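Local coordinates for glutathione s-transferase III (Zea mays, PDB 1AW9), which probably conjugates reduced glutathione to hydrophobic electrophiles, including certain herbicides, and so takes part in their detoxification, at residues A[7-12]-A[28-33]. Numbering follows the deposited sequence.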
# COMPACT_ATOMS: atom_id res chain seq x y z
N GLY A 7 6.34 30.45 -4.26
CA GLY A 7 5.91 29.40 -3.38
C GLY A 7 5.34 29.91 -2.09
O GLY A 7 5.36 31.10 -1.81
N MET A 8 4.80 28.99 -1.32
CA MET A 8 4.21 29.30 -0.02
C MET A 8 5.34 29.43 0.98
O MET A 8 6.20 28.55 1.06
CB MET A 8 3.37 28.12 0.43
CG MET A 8 1.88 28.28 0.39
SD MET A 8 1.23 26.82 1.24
CE MET A 8 0.76 27.50 3.00
N PRO A 9 5.35 30.51 1.79
CA PRO A 9 6.42 30.66 2.79
C PRO A 9 6.50 29.56 3.87
O PRO A 9 7.51 29.43 4.56
CB PRO A 9 6.17 32.06 3.37
CG PRO A 9 4.74 32.37 3.01
CD PRO A 9 4.59 31.76 1.64
N LEU A 10 5.45 28.74 3.99
CA LEU A 10 5.44 27.68 4.99
C LEU A 10 6.01 26.36 4.51
O LEU A 10 6.35 25.50 5.32
CB LEU A 10 4.03 27.45 5.52
CG LEU A 10 3.63 28.55 6.50
CD1 LEU A 10 2.17 28.42 6.87
CD2 LEU A 10 4.52 28.49 7.74
N SER A 11 6.06 26.18 3.20
CA SER A 11 6.57 24.96 2.63
C SER A 11 8.08 24.80 2.88
O SER A 11 8.90 25.61 2.40
CB SER A 11 6.27 24.97 1.14
OG SER A 11 7.34 24.41 0.41
N PRO A 12 8.48 23.71 3.57
CA PRO A 12 9.90 23.48 3.87
C PRO A 12 10.79 23.44 2.62
O PRO A 12 12.01 23.63 2.71
CB PRO A 12 9.90 22.12 4.59
CG PRO A 12 8.56 22.02 5.20
CD PRO A 12 7.66 22.61 4.11
N PHE A 28 15.71 39.00 -2.31
CA PHE A 28 14.67 38.22 -2.97
C PHE A 28 13.34 38.41 -2.30
O PHE A 28 13.28 38.90 -1.18
CB PHE A 28 15.03 36.72 -2.92
CG PHE A 28 15.00 36.13 -1.52
CD1 PHE A 28 16.15 36.15 -0.71
CD2 PHE A 28 13.83 35.56 -1.02
CE1 PHE A 28 16.12 35.60 0.56
CE2 PHE A 28 13.80 35.02 0.25
CZ PHE A 28 14.95 35.04 1.04
N GLU A 29 12.27 38.08 -3.01
CA GLU A 29 10.94 38.15 -2.41
C GLU A 29 10.25 36.80 -2.65
O GLU A 29 10.50 36.14 -3.64
CB GLU A 29 10.12 39.35 -2.91
CG GLU A 29 9.88 39.43 -4.42
CD GLU A 29 8.60 40.24 -4.77
OE1 GLU A 29 7.87 40.69 -3.84
OE2 GLU A 29 8.30 40.40 -5.99
N ILE A 30 9.50 36.34 -1.67
CA ILE A 30 8.84 35.07 -1.82
C ILE A 30 7.46 35.35 -2.32
O ILE A 30 6.65 35.91 -1.58
CB ILE A 30 8.72 34.33 -0.48
CG1 ILE A 30 10.11 33.95 0.04
CG2 ILE A 30 7.86 33.11 -0.66
CD1 ILE A 30 10.10 33.27 1.39
N VAL A 31 7.20 34.97 -3.56
CA VAL A 31 5.89 35.18 -4.18
C VAL A 31 4.98 33.95 -4.13
O VAL A 31 5.30 32.94 -4.75
CB VAL A 31 6.03 35.48 -5.68
CG1 VAL A 31 4.70 36.02 -6.22
CG2 VAL A 31 7.19 36.40 -5.94
N PRO A 32 3.87 34.02 -3.39
CA PRO A 32 2.93 32.88 -3.32
C PRO A 32 2.16 32.82 -4.64
O PRO A 32 1.84 33.87 -5.20
CB PRO A 32 2.02 33.24 -2.14
CG PRO A 32 2.93 34.05 -1.27
CD PRO A 32 3.63 34.95 -2.28
N VAL A 33 1.92 31.62 -5.15
CA VAL A 33 1.23 31.44 -6.42
C VAL A 33 0.10 30.44 -6.42
O VAL A 33 0.07 29.49 -5.64
CB VAL A 33 2.18 31.06 -7.60
CG1 VAL A 33 2.82 32.31 -8.17
CG2 VAL A 33 3.24 30.03 -7.15
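Gly7 N donates a fairly straight bond to Val31 O at 2.7 Å, the one hydrogen bond between residues 7-12 and 28-33. The donor sits 39° out of the carbonyl plane, not on a lone pair. Glycine suits the place: its backbone angles would jam a CB against the preceding carbonyl oxygen.

The parallel ladder between strands 3-6 and 28-31 ends here. Where its continuation would bring Val33 N to Gly7 O, that nitrogen stays 4.8 Å away, and Pro32 CA, 3.4 Å from Gly7 O, makes a C-H...O contact instead.

Ile30 CG2 packs against Gly7 O in van der Waals contact, at 3.4 Å. With CG2 anti to the backbone N of Ile30, the methyl is directed to the loop while CG1 runs toward the edge of the Phe28 ring. Pro9 CD stands 4.2 Å from Ile30 CG2 and 4.1 Å from Pro32 CG, and the two proline rings cross at about a right angle. Pro9 is the second residue of the type I turn Met8-Ser11, closed by Ser11 N to Met8 O; its ring-restricted phi, -62°, is what that position needs.

In this thioredoxin-like β-α-β unit, one backbone bond with small apolar packing beside it joins the start of the loop to the end of strand 28-31, consistent with positioning the loop that leads to Ser11, the helix N-cap and probable glutathione ligand.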